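Local coordinates for L-amino acid deaminase (Proteus vulgaris, PDB 5HXW), which is a membrane-bound flavoprotein of the FAD-dependent oxidoreductase family that probably deaminates L-amino acids oxidatively, at residues 299-309 and 326-337; 207-215 and 344-353. All blocks are in the same frame, centred on the assembly; numbering follows the deposited sequence.

In the fold
Contact 1 (299-309 with 326-337) and contact 2 (207-215 with 344-353) lie toward the two ends of the same bound FAD. At contact 2, A210 and F352 meet the adenine directly. Contact 1 lies toward the flavin end, with the side chain of I300 about 6 Å from the cofactor, nearest the dimethyl edge of the isoalloxazine, and its parallel strand pair lies along a cetyl-trimethyl-ammonium chain. The centres of the two contacts are 25 Å apart, and their nearest atoms approach to about 8 Å without touching. Their second segments are close in sequence: helix 332-339 of contact 1 is followed directly by helix 351-354 of contact 2.

Contact 1 (299-309 and 326-337); sequences VIVAPVVKESF and VHISLNEQLINS. With 16A (cetyl-trimethyl-ammonium), chain I; 16A (cetyl-trimethyl-ammonium), chain J.
Strand 300-303 pairs in parallel with strand 326-329, at the edge of the large mixed sheet, and the segments stay together beyond the strands, where the turn at K306 packs on helix 332-339. The strand axes pass 4.6 Å apart at 31°, so the pair is clearly twisted. A302 is bonded through both its N-H and its C=O: its N reaches H327 O at 2.8 Å, and its O accepts from S329 N at 3.1 Å. H327 N to I300 O and V304 N to S329 O complete the ladder. On one face I300, A302, V326 and I328 form an apolar strip along which a cetyl-trimethyl-ammonium chain runs; A302 CB sits 3.9 Å from V326 CG1 and equally near the detergent. On the other face V301 CG1 covers S329 CB at 3.6 Å.

Past the strands, V304 lies alongside L334, pointing the same way, its CG1 3.8 Å from L334 CD1. The same CD1 meets the F309 ring at its edge, the two side chains crossing at about a right angle. K306 then grips S337 twice: its backbone N gives a nearly straight bond to S337 OG (168° at hydrogen), and its NZ reaches S337 O at 2.9 Å. With CG set between backbone N and carbonyl carbon (chi1 74°) and the chain extended beyond, the lysine runs past the S337 hydroxyl to that carbonyl. N331 caps the helix, its OD1 accepting from Q333 N in the carbonyl plane.

Strands 293-303 and 326-329, joined through short helix 308-311, form a beta-alpha-beta unit. Strand 257-266 pairs with 293-303, its Y260 touching P303 and Q333, while E307 forms a salt bridge to R244 of helix 243-248.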
loop_
_atom_site.group_PDB
_atom_site.type_symbol
_atom_site.label_atom_id
_atom_site.label_comp_id
_atom_site.label_asym_id
_atom_site.label_seq_id
_atom_site.Cartn_x
_atom_site.Cartn_y
_atom_site.Cartn_z
ATOM N N VAL A 299 3.615 -10.632 12.310
ATOM C CA VAL A 299 2.301 -11.291 12.316
ATOM C C VAL A 299 1.201 -10.491 11.602
ATOM O O VAL A 299 0.891 -9.356 11.983
ATOM C CB VAL A 299 1.877 -11.674 13.762
ATOM C CG1 VAL A 299 0.477 -12.274 13.797
ATOM C CG2 VAL A 299 2.875 -12.650 14.376
ATOM N N ILE A 300 0.638 -11.104 10.560
ATOM C CA ILE A 300 -0.534 -10.590 9.842
ATOM C C ILE A 300 -1.782 -11.326 10.345
ATOM O O ILE A 300 -1.821 -12.559 10.365
ATOM C CB ILE A 300 -0.397 -10.758 8.299
ATOM C CG1 ILE A 300 0.937 -10.188 7.765
ATOM C CG2 ILE A 300 -1.605 -10.185 7.559
ATOM C CD1 ILE A 300 1.095 -8.677 7.806
ATOM N N VAL A 301 -2.790 -10.559 10.757
ATOM C CA VAL A 301 -4.048 -11.110 11.260
ATOM C C VAL A 301 -5.111 -11.039 10.162
ATOM O O VAL A 301 -5.455 -9.953 9.697
ATOM C CB VAL A 301 -4.508 -10.388 12.559
ATOM C CG1 VAL A 301 -5.946 -10.733 12.916
ATOM C CG2 VAL A 301 -3.595 -10.741 13.723
ATOM N N ALA A 302 -5.609 -12.201 9.742
ATOM C CA ALA A 302 -6.727 -12.270 8.798
ATOM C C ALA A 302 -8.042 -12.574 9.531
ATOM O O ALA A 302 -8.244 -13.707 9.995
ATOM C CB ALA A 302 -6.458 -13.291 7.696
ATOM N N PRO A 303 -8.929 -11.559 9.657
ATOM C CA PRO A 303 -10.224 -11.800 10.304
ATOM C C PRO A 303 -11.167 -12.598 9.409
ATOM O O PRO A 303 -11.119 -12.465 8.183
ATOM C CB PRO A 303 -10.776 -10.393 10.545
ATOM C CG PRO A 303 -10.123 -9.539 9.512
ATOM C CD PRO A 303 -8.783 -10.155 9.218
ATOM N N VAL A 304 -12.000 -13.428 10.030
ATOM C CA VAL A 304 -13.021 -14.198 9.324
ATOM C C VAL A 304 -14.141 -13.247 8.899
ATOM O O VAL A 304 -14.730 -12.566 9.739
ATOM C CB VAL A 304 -13.580 -15.349 10.200
ATOM C CG1 VAL A 304 -14.643 -16.148 9.454
ATOM C CG2 VAL A 304 -12.462 -16.276 10.654
ATOM N N VAL A 305 -14.393 -13.186 7.592
ATOM C CA VAL A 305 -15.541 -12.463 7.026
ATOM C C VAL A 305 -16.473 -13.436 6.289
ATOM O O VAL A 305 -16.192 -14.638 6.238
ATOM C CB VAL A 305 -15.112 -11.278 6.115
ATOM C CG1 VAL A 305 -14.534 -10.140 6.948
ATOM C CG2 VAL A 305 -14.138 -11.722 5.025
ATOM N N LYS A 306 -17.577 -12.926 5.735
ATOM C CA LYS A 306 -18.534 -13.758 4.990
ATOM C C LYS A 306 -17.889 -14.345 3.728
ATOM O O LYS A 306 -18.191 -15.474 3.339
ATOM C CB LYS A 306 -19.833 -12.989 4.671
ATOM C CG LYS A 306 -19.736 -11.938 3.568
ATOM C CD LYS A 306 -20.995 -11.098 3.451
ATOM C CE LYS A 306 -20.744 -9.920 2.526
ATOM N NZ LYS A 306 -21.732 -8.821 2.695
ATOM N N GLU A 307 -16.976 -13.575 3.134
ATOM C CA GLU A 307 -16.245 -13.953 1.927
ATOM C C GLU A 307 -15.284 -15.123 2.139
ATOM O O GLU A 307 -14.937 -15.819 1.178
ATOM C CB GLU A 307 -15.480 -12.752 1.373
ATOM C CG GLU A 307 -16.343 -11.720 0.662
ATOM C CD GLU A 307 -16.930 -10.641 1.569
ATOM O OE1 GLU A 307 -16.642 -10.611 2.790
ATOM O OE2 GLU A 307 -17.691 -9.799 1.042
ATOM N N SER A 308 -14.866 -15.332 3.393
ATOM C CA SER A 308 -13.972 -16.435 3.768
ATOM C C SER A 308 -14.568 -17.795 3.424
ATOM O O SER A 308 -13.848 -18.705 3.022
ATOM C CB SER A 308 -13.650 -16.397 5.261
ATOM O OG SER A 308 -13.338 -15.085 5.689
ATOM N N PHE A 309 -15.882 -17.920 3.588
ATOM C CA PHE A 309 -16.591 -19.168 3.321
ATOM C C PHE A 309 -16.776 -19.449 1.823
ATOM O O PHE A 309 -16.981 -20.599 1.435
ATOM C CB PHE A 309 -17.945 -19.175 4.041
ATOM C CG PHE A 309 -17.845 -19.038 5.537
ATOM C CD1 PHE A 309 -17.591 -20.153 6.340
ATOM C CD2 PHE A 309 -18.015 -17.795 6.152
ATOM C CE1 PHE A 309 -17.502 -20.029 7.724
ATOM C CE2 PHE A 309 -17.927 -17.664 7.534
ATOM C CZ PHE A 309 -17.671 -18.782 8.321
ATOM N N VAL A 326 0.456 -15.531 9.011
ATOM C CA VAL A 326 -0.990 -15.268 9.027
ATOM C C VAL A 326 -1.724 -16.079 10.099
ATOM O O VAL A 326 -1.681 -17.311 10.099
ATOM C CB VAL A 326 -1.645 -15.386 7.623
ATOM C CG1 VAL A 326 -3.166 -15.390 7.709
ATOM C CG2 VAL A 326 -1.205 -14.224 6.749
ATOM N N HIS A 327 -2.367 -15.355 11.018
ATOM C CA HIS A 327 -3.285 -15.933 11.998
ATOM C C HIS A 327 -4.735 -15.681 11.600
ATOM O O HIS A 327 -5.115 -14.550 11.274
ATOM C CB HIS A 327 -3.035 -15.375 13.405
ATOM C CG HIS A 327 -1.862 -15.989 14.105
ATOM N ND1 HIS A 327 -0.897 -15.233 14.734
ATOM C CD2 HIS A 327 -1.498 -17.283 14.278
ATOM C CE1 HIS A 327 0.013 -16.033 15.262
ATOM N NE2 HIS A 327 -0.328 -17.282 14.999
ATOM N N ILE A 328 -5.525 -16.753 11.616
ATOM C CA ILE A 328 -6.972 -16.681 11.427
ATOM C C ILE A 328 -7.573 -16.204 12.748
ATOM O O ILE A 328 -7.271 -16.754 13.814
ATOM C CB ILE A 328 -7.570 -18.053 10.991
ATOM C CG1 ILE A 328 -6.931 -18.573 9.682
ATOM C CG2 ILE A 328 -9.097 -18.016 10.912
ATOM C CD1 ILE A 328 -7.040 -17.673 8.461
ATOM N N SER A 329 -8.409 -15.173 12.667
ATOM C CA SER A 329 -8.997 -14.555 13.849
ATOM C C SER A 329 -10.502 -14.377 13.714
ATOM O O SER A 329 -11.003 -14.006 12.650
ATOM C CB SER A 329 -8.327 -13.209 14.119
ATOM O OG SER A 329 -8.879 -12.570 15.252
ATOM N N LEU A 330 -11.213 -14.652 14.804
ATOM C CA LEU A 330 -12.644 -14.394 14.878
ATOM C C LEU A 330 -12.907 -13.182 15.760
ATOM O O LEU A 330 -12.574 -13.183 16.947
ATOM C CB LEU A 330 -13.413 -15.621 15.390
ATOM C CG LEU A 330 -14.945 -15.501 15.438
ATOM C CD1 LEU A 330 -15.565 -15.658 14.057
ATOM C CD2 LEU A 330 -15.536 -16.515 16.401
ATOM N N ASN A 331 -13.496 -12.152 15.159
ATOM C CA ASN A 331 -13.846 -10.918 15.859
ATOM C C ASN A 331 -15.104 -10.261 15.279
ATOM O O ASN A 331 -15.908 -10.924 14.621
ATOM C CB ASN A 331 -12.652 -9.952 15.894
ATOM C CG ASN A 331 -12.184 -9.547 14.512
ATOM O OD1 ASN A 331 -12.983 -9.188 13.654
ATOM N ND2 ASN A 331 -10.881 -9.598 14.292
ATOM N N GLU A 332 -15.251 -8.957 15.512
ATOM C CA GLU A 332 -16.433 -8.192 15.105
ATOM C C GLU A 332 -16.571 -7.981 13.593
ATOM O O GLU A 332 -17.633 -7.565 13.119
ATOM C CB GLU A 332 -16.519 -6.858 15.875
ATOM C CG GLU A 332 -15.375 -5.871 15.650
ATOM C CD GLU A 332 -14.185 -6.100 16.568
ATOM O OE1 GLU A 332 -14.386 -6.376 17.776
ATOM O OE2 GLU A 332 -13.039 -5.988 16.078
ATOM N N GLN A 333 -15.505 -8.281 12.846
ATOM C CA GLN A 333 -15.506 -8.166 11.381
ATOM C C GLN A 333 -16.498 -9.109 10.703
ATOM O O GLN A 333 -17.102 -8.737 9.697
ATOM C CB GLN A 333 -14.101 -8.353 10.792
ATOM C CG GLN A 333 -13.087 -7.288 11.199
ATOM C CD GLN A 333 -13.445 -5.907 10.697
ATOM O OE1 GLN A 333 -14.117 -5.137 11.388
ATOM N NE2 GLN A 333 -13.016 -5.591 9.481
ATOM N N LEU A 334 -16.664 -10.312 11.258
ATOM C CA LEU A 334 -17.653 -11.267 10.761
ATOM C C LEU A 334 -19.070 -10.693 10.825
ATOM O O LEU A 334 -19.804 -10.732 9.833
ATOM C CB LEU A 334 -17.571 -12.610 11.510
ATOM C CG LEU A 334 -18.457 -13.754 10.991
ATOM C CD1 LEU A 334 -17.971 -14.293 9.652
ATOM C CD2 LEU A 334 -18.539 -14.873 12.010
ATOM N N ILE A 335 -19.424 -10.152 11.991
ATOM C CA ILE A 335 -20.730 -9.541 12.223
ATOM C C ILE A 335 -20.941 -8.322 11.311
ATOM O O ILE A 335 -22.007 -8.185 10.707
ATOM C CB ILE A 335 -20.945 -9.203 13.724
ATOM C CG1 ILE A 335 -20.789 -10.455 14.621
ATOM C CG2 ILE A 335 -22.287 -8.518 13.952
ATOM C CD1 ILE A 335 -21.798 -11.576 14.412
ATOM N N ASN A 336 -19.919 -7.468 11.198
ATOM C CA ASN A 336 -19.934 -6.333 10.265
ATOM C C ASN A 336 -20.104 -6.771 8.807
ATOM O O ASN A 336 -20.842 -6.132 8.049
ATOM C CB ASN A 336 -18.668 -5.474 10.402
ATOM C CG ASN A 336 -18.554 -4.774 11.753
ATOM O OD1 ASN A 336 -19.534 -4.591 12.473
ATOM N ND2 ASN A 336 -17.336 -4.371 12.093
ATOM N N SER A 337 -19.426 -7.861 8.440
ATOM C CA SER A 337 -19.481 -8.441 7.096
ATOM C C SER A 337 -20.889 -8.875 6.704
ATOM O O SER A 337 -21.335 -8.589 5.589
ATOM C CB SER A 337 -18.525 -9.629 6.988
ATOM O OG SER A 337 -18.306 -9.981 5.639
HETATM C C1 16A I . -18.949 -24.010 13.454
HETATM C C2 16A I . -19.885 -23.662 12.316
HETATM C C3 16A I . -20.982 -22.704 12.765
HETATM C C4 16A I . -21.783 -22.220 11.563
HETATM C C5 16A I . -22.252 -20.783 11.752
HETATM C C6 16A I . -21.607 -19.835 10.729
HETATM C C7 16A I . -22.318 -18.478 10.682
HETATM C C8 16A I . -21.815 -17.507 11.754
HETATM C C9 16A I . -22.870 -17.299 12.849
HETATM C C10 16A I . -22.547 -16.094 13.729
HETATM C C11 16A I . -21.617 -16.461 14.889
HETATM C C12 16A I . -21.311 -15.241 15.750
HETATM C C13 16A I . -19.816 -14.942 15.799
HETATM C C14 16A I . -19.571 -13.659 16.586
HETATM C C15 16A I . -18.100 -13.251 16.573
HETATM C C16 16A I . -17.925 -11.782 16.998
HETATM N N1 16A I . -17.161 -11.512 18.248
HETATM C C17 16A I . -17.986 -11.824 19.415
HETATM C C18 16A I . -15.905 -12.276 18.348
HETATM C C19 16A I . -16.836 -10.081 18.355
HETATM C C1 16A J . -9.236 -20.338 5.275
HETATM C C2 16A J . -9.288 -18.831 5.152
HETATM C C3 16A J . -7.942 -18.277 4.698
HETATM C C4 16A J . -7.939 -16.754 4.751
HETATM C C5 16A J . -6.520 -16.211 4.849
HETATM C C6 16A J . -6.412 -14.864 4.146
HETATM C C7 16A J . -4.959 -14.421 4.028
HETATM C C8 16A J . -4.856 -12.902 4.066
HETATM C C9 16A J . -3.718 -12.420 3.177
HETATM C C10 16A J . -2.606 -11.780 4.003
HETATM C C11 16A J . -1.230 -12.125 3.447
HETATM C C12 16A J . -0.627 -10.937 2.704
HETATM C C13 16A J . 0.681 -10.483 3.341
HETATM C C14 16A J . 1.083 -9.106 2.822
HETATM C C15 16A J . 1.623 -8.228 3.947
HETATM C C16 16A J . 2.704 -7.273 3.418
HETATM N N1 16A J . 2.844 -5.962 4.105
HETATM C C17 16A J . 4.005 -5.279 3.523
HETATM C C18 16A J . 1.686 -5.084 3.891
HETATM C C19 16A J . 3.100 -6.099 5.549
HETATM O O HOH W 1 -13.682 -12.027 12.443
#

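Contact 2 (207-215 and 344-353); sequences QCAARGLET and WNLDEVSPFE. With FAD (flavin-adenine dinucleotide), chain G.
R211 and E353 meet side-on, their side chains crossing at about a right angle while the guanidinium and carboxylate planes lie only 24° apart. R211 NE donates to E353 OE1 at 2.7 Å and R211 NH2 to E353 OE2 at 2.9 Å, each oxygen met on its syn side and each partner lying close to the guanidinium plane. Both ends of this salt bridge are held further. The arginine, stretched from CG to NE, also gives NH1 to L346 O at 3.2 Å, and E348 O sits over one guanidinium face. These two backbone oxygens of the turn region 345-348 would be expected to favour the positive charge. E353 OE1, in turn, accepts three bonds, because the N and OG of S350 join R211 NE; the hydroxyl uses the anti lone pair, and the amide comes from above the carboxylate plane. Gripped from so many directions, the carboxylate has little freedom to rotate.

The backbone of R211 is met as well. W344 directs its indole NE1 to R211 O, 3.2 Å away and above that carbonyl's plane, while P351 CD rests over the centre of the indole. L346 lays CD2 on G212 CA at 3.7 Å and CD1 beside E214 OE1, the E214 and L346 side chains sliding past each other in opposite directions.

S350 is the N-cap of helix 351-354, and E353 taking its amide is one half of a capping box; R211 and G212, both opposite V224, form a classic beta bulge. Next to these, F352 and A210 meet the cofactor: the adenine amino N6A lies 3.2 Å above the centre of the F352 ring, and A210 pairs with the base edge through N to N1A and O to N6A. This is part of the adenine site of an FAD-dependent oxidoreductase of the Rossmann-type clan.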
loop_
_atom_site.group_PDB
_atom_site.type_symbol
_atom_site.label_atom_id
_atom_site.label_comp_id
_atom_site.label_asym_id
_atom_site.label_seq_id
_atom_site.Cartn_x
_atom_site.Cartn_y
_atom_site.Cartn_z
ATOM N N GLN A 207 -14.981 13.947 2.647
ATOM C CA GLN A 207 -16.265 13.625 3.319
ATOM C C GLN A 207 -17.411 13.400 2.313
ATOM O O GLN A 207 -18.573 13.738 2.568
ATOM C CB GLN A 207 -16.640 14.671 4.395
ATOM C CG GLN A 207 -15.586 14.934 5.473
ATOM C CD GLN A 207 -15.179 13.695 6.263
ATOM O OE1 GLN A 207 -16.017 12.878 6.656
ATOM N NE2 GLN A 207 -13.878 13.559 6.507
ATOM N N CYS A 208 -17.058 12.796 1.180
ATOM C CA CYS A 208 -17.923 12.702 0.014
ATOM C C CYS A 208 -17.768 11.315 -0.619
ATOM O O CYS A 208 -16.922 11.102 -1.495
ATOM C CB CYS A 208 -17.564 13.831 -0.962
ATOM S SG CYS A 208 -18.452 13.857 -2.531
ATOM N N ALA A 209 -18.587 10.378 -0.146
ATOM C CA ALA A 209 -18.522 8.972 -0.551
ATOM C C ALA A 209 -19.134 8.742 -1.927
ATOM O O ALA A 209 -20.204 9.270 -2.226
ATOM C CB ALA A 209 -19.218 8.095 0.483
ATOM N N ALA A 210 -18.451 7.954 -2.755
ATOM C CA ALA A 210 -19.003 7.495 -4.027
ATOM C C ALA A 210 -19.795 6.206 -3.811
ATOM O O ALA A 210 -19.229 5.163 -3.470
ATOM C CB ALA A 210 -17.902 7.294 -5.058
ATOM N N ARG A 211 -21.108 6.295 -3.999
ATOM C CA ARG A 211 -22.016 5.159 -3.817
ATOM C C ARG A 211 -21.927 4.171 -4.983
ATOM O O ARG A 211 -21.939 2.952 -4.782
ATOM C CB ARG A 211 -23.452 5.656 -3.632
ATOM C CG ARG A 211 -23.647 6.485 -2.373
ATOM C CD ARG A 211 -24.993 7.181 -2.362
ATOM N NE ARG A 211 -25.290 7.752 -1.049
ATOM C CZ ARG A 211 -26.282 8.600 -0.787
ATOM N NH1 ARG A 211 -27.106 9.011 -1.747
ATOM N NH2 ARG A 211 -26.448 9.043 0.452
ATOM N N GLY A 212 -21.826 4.716 -6.192
ATOM C CA GLY A 212 -21.742 3.928 -7.417
ATOM C C GLY A 212 -21.806 4.810 -8.646
ATOM O O GLY A 212 -21.555 6.018 -8.574
ATOM N N LEU A 213 -22.150 4.204 -9.775
ATOM C CA LEU A 213 -22.201 4.928 -11.044
ATOM C C LEU A 213 -23.437 4.617 -11.889
ATOM O O LEU A 213 -23.995 3.520 -11.813
ATOM C CB LEU A 213 -20.903 4.724 -11.849
ATOM C CG LEU A 213 -20.235 3.354 -11.996
ATOM C CD1 LEU A 213 -20.858 2.528 -13.112
ATOM C CD2 LEU A 213 -18.756 3.562 -12.262
ATOM N N GLU A 214 -23.852 5.611 -12.676
ATOM C CA GLU A 214 -24.942 5.477 -13.645
ATOM C C GLU A 214 -24.369 5.051 -14.999
ATOM O O GLU A 214 -23.343 5.582 -15.443
ATOM C CB GLU A 214 -25.696 6.802 -13.805
ATOM C CG GLU A 214 -26.265 7.404 -12.525
ATOM C CD GLU A 214 -27.688 6.973 -12.229
ATOM O OE1 GLU A 214 -27.976 6.681 -11.050
ATOM O OE2 GLU A 214 -28.522 6.935 -13.160
ATOM N N THR A 215 -25.037 4.097 -15.647
ATOM C CA THR A 215 -24.617 3.604 -16.966
ATOM C C THR A 215 -25.777 3.511 -17.969
ATOM O O THR A 215 -26.870 3.050 -17.631
ATOM C CB THR A 215 -23.815 2.274 -16.873
ATOM O OG1 THR A 215 -23.394 1.865 -18.181
ATOM C CG2 THR A 215 -24.624 1.142 -16.208
ATOM N N TRP A 344 -27.218 -1.799 -2.923
ATOM C CA TRP A 344 -27.894 -0.602 -2.431
ATOM C C TRP A 344 -28.225 0.352 -3.574
ATOM O O TRP A 344 -27.497 0.426 -4.572
ATOM C CB TRP A 344 -27.052 0.112 -1.367
ATOM C CG TRP A 344 -25.676 0.504 -1.834
ATOM C CD1 TRP A 344 -25.304 1.701 -2.383
ATOM C CD2 TRP A 344 -24.491 -0.306 -1.799
ATOM N NE1 TRP A 344 -23.967 1.687 -2.689
ATOM C CE2 TRP A 344 -23.440 0.471 -2.342
ATOM C CE3 TRP A 344 -24.215 -1.613 -1.361
ATOM C CZ2 TRP A 344 -22.128 -0.014 -2.459
ATOM C CZ3 TRP A 344 -22.907 -2.098 -1.478
ATOM C CH2 TRP A 344 -21.880 -1.294 -2.021
ATOM N N ASN A 345 -29.338 1.066 -3.418
ATOM C CA ASN A 345 -29.749 2.107 -4.350
ATOM C C ASN A 345 -28.877 3.345 -4.185
ATOM O O ASN A 345 -28.438 3.660 -3.075
ATOM C CB ASN A 345 -31.221 2.450 -4.142
ATOM C CG ASN A 345 -32.139 1.278 -4.433
ATOM O OD1 ASN A 345 -32.287 0.856 -5.582
ATOM N ND2 ASN A 345 -32.766 0.745 -3.388
ATOM N N LEU A 346 -28.631 4.041 -5.292
ATOM C CA LEU A 346 -27.705 5.178 -5.306
ATOM C C LEU A 346 -28.277 6.452 -4.665
ATOM O O LEU A 346 -27.550 7.425 -4.452
ATOM C CB LEU A 346 -27.179 5.440 -6.729
ATOM C CG LEU A 346 -26.532 4.284 -7.517
ATOM C CD1 LEU A 346 -26.098 4.747 -8.900
ATOM C CD2 LEU A 346 -25.358 3.647 -6.786
ATOM N N ASP A 347 -29.570 6.428 -4.351
ATOM C CA ASP A 347 -30.235 7.530 -3.654
ATOM C C ASP A 347 -30.339 7.295 -2.139
ATOM O O ASP A 347 -30.895 8.129 -1.415
ATOM C CB ASP A 347 -31.617 7.803 -4.269
ATOM C CG ASP A 347 -32.556 6.607 -4.176
ATOM O OD1 ASP A 347 -32.231 5.540 -4.740
ATOM O OD2 ASP A 347 -33.629 6.742 -3.548
ATOM N N GLU A 348 -29.802 6.167 -1.668
ATOM C CA GLU A 348 -29.805 5.836 -0.238
ATOM C C GLU A 348 -28.400 5.628 0.351
ATOM O O GLU A 348 -27.414 5.518 -0.389
ATOM C CB GLU A 348 -30.737 4.647 0.064
ATOM C CG GLU A 348 -30.309 3.298 -0.507
ATOM C CD GLU A 348 -31.252 2.162 -0.139
ATOM O OE1 GLU A 348 -30.747 1.107 0.302
ATOM O OE2 GLU A 348 -32.490 2.316 -0.288
ATOM N N VAL A 349 -28.338 5.578 1.684
ATOM C CA VAL A 349 -27.090 5.516 2.454
ATOM C C VAL A 349 -26.318 4.215 2.191
ATOM O O VAL A 349 -26.800 3.117 2.486
ATOM C CB VAL A 349 -27.353 5.746 3.969
ATOM C CG1 VAL A 349 -26.090 5.546 4.800
ATOM C CG2 VAL A 349 -27.920 7.141 4.208
ATOM N N SER A 350 -25.121 4.370 1.621
ATOM C CA SER A 350 -24.240 3.258 1.250
ATOM C C SER A 350 -23.404 2.805 2.451
ATOM O O SER A 350 -23.274 3.563 3.417
ATOM C CB SER A 350 -23.331 3.677 0.088
ATOM O OG SER A 350 -22.475 4.742 0.457
ATOM N N PRO A 351 -22.825 1.576 2.398
ATOM C CA PRO A 351 -21.957 1.116 3.495
ATOM C C PRO A 351 -20.707 1.978 3.695
ATOM O O PRO A 351 -20.147 1.991 4.793
ATOM C CB PRO A 351 -21.554 -0.294 3.062
ATOM C CG PRO A 351 -22.604 -0.718 2.101
ATOM C CD PRO A 351 -22.972 0.530 1.368
ATOM N N PHE A 352 -20.294 2.690 2.643
ATOM C CA PHE A 352 -19.183 3.649 2.702
ATOM C C PHE A 352 -19.496 4.851 3.598
ATOM O O PHE A 352 -18.583 5.552 4.039
ATOM C CB PHE A 352 -18.806 4.141 1.299
ATOM C CG PHE A 352 -18.635 3.046 0.286
ATOM C CD1 PHE A 352 -17.592 2.120 0.396
ATOM C CD2 PHE A 352 -19.512 2.943 -0.793
ATOM C CE1 PHE A 352 -17.438 1.109 -0.547
ATOM C CE2 PHE A 352 -19.354 1.941 -1.741
ATOM C CZ PHE A 352 -18.320 1.022 -1.615
ATOM N N GLU A 353 -20.787 5.092 3.833
ATOM C CA GLU A 353 -21.251 6.118 4.768
ATOM C C GLU A 353 -21.541 5.492 6.135
ATOM O O GLU A 353 -21.244 6.088 7.176
ATOM C CB GLU A 353 -22.504 6.816 4.229
ATOM C CG GLU A 353 -22.321 7.519 2.889
ATOM C CD GLU A 353 -23.627 7.681 2.131
ATOM O OE1 GLU A 353 -23.807 6.976 1.116
ATOM O OE2 GLU A 353 -24.475 8.500 2.551
HETATM P PA FAD G . -5.854 3.555 0.622
HETATM O O1A FAD G . -6.599 2.920 1.770
HETATM O O2A FAD G . -4.592 4.307 0.914
HETATM O O5B FAD G . -6.854 4.538 -0.156
HETATM C C5B FAD G . -8.198 4.161 -0.424
HETATM C C4B FAD G . -9.083 5.353 -0.119
HETATM O O4B FAD G . -10.316 5.233 -0.823
HETATM C C3B FAD G . -9.422 5.435 1.360
HETATM O O3B FAD G . -8.962 6.706 1.828
HETATM C C2B FAD G . -10.938 5.320 1.417
HETATM O O2B FAD G . -11.519 6.190 2.389
HETATM C C1B FAD G . -11.362 5.716 0.016
HETATM N N9A FAD G . -12.651 5.138 -0.430
HETATM C C8A FAD G . -12.995 3.834 -0.417
HETATM N N7A FAD G . -14.241 3.651 -0.911
HETATM C C5A FAD G . -14.715 4.862 -1.250
HETATM C C6A FAD G . -15.971 5.389 -1.833
HETATM N N6A FAD G . -16.974 4.541 -2.149
HETATM N N1A FAD G . -16.072 6.728 -2.042
HETATM C C2A FAD G . -15.066 7.574 -1.735
HETATM N N3A FAD G . -13.894 7.164 -1.198
HETATM C C4A FAD G . -13.662 5.845 -0.942
HETATM N N1 FAD G . 3.471 -0.528 1.316
HETATM C C2 FAD G . 4.789 -0.386 1.030
HETATM O O2 FAD G . 5.105 -0.103 -0.145
HETATM N N3 FAD G . 5.750 -0.550 1.963
HETATM C C4 FAD G . 5.468 -0.858 3.245
HETATM O O4 FAD G . 6.388 -0.997 4.086
HETATM C C4X FAD G . 4.038 -1.025 3.639
HETATM N N5 FAD G . 3.654 -1.335 4.902
HETATM C C5X FAD G . 2.342 -1.493 5.232
HETATM C C6 FAD G . 1.971 -1.811 6.543
HETATM C C7 FAD G . 0.625 -1.958 6.889
HETATM C C7M FAD G . 0.263 -2.302 8.314
HETATM C C8 FAD G . -0.425 -1.772 5.840
HETATM C C8M FAD G . -1.898 -1.906 6.115
HETATM C C9 FAD G . -0.055 -1.458 4.543
HETATM C C9A FAD G . 1.284 -1.310 4.190
HETATM N N10 FAD G . 1.657 -0.971 2.863
HETATM C C10 FAD G . 3.032 -0.836 2.561
HETATM C "C1'" FAD G . 0.640 -0.828 1.813
HETATM C "C2'" FAD G . 0.146 0.552 1.447
HETATM O "O2'" FAD G . -0.299 1.231 2.623
HETATM C "C3'" FAD G . -1.047 0.354 0.515
HETATM O "O3'" FAD G . -0.818 -0.713 -0.433
HETATM C "C4'" FAD G . -1.428 1.638 -0.217
HETATM O "O4'" FAD G . -1.716 2.700 0.713
HETATM C "C5'" FAD G . -2.649 1.371 -1.079
HETATM O "O5'" FAD G . -3.191 2.617 -1.479
HETATM P P FAD G . -4.737 2.750 -1.858
HETATM O O1P FAD G . -4.929 4.173 -2.299
HETATM O O2P FAD G . -5.093 1.638 -2.806
HETATM O O3P FAD G . -5.525 2.439 -0.486
#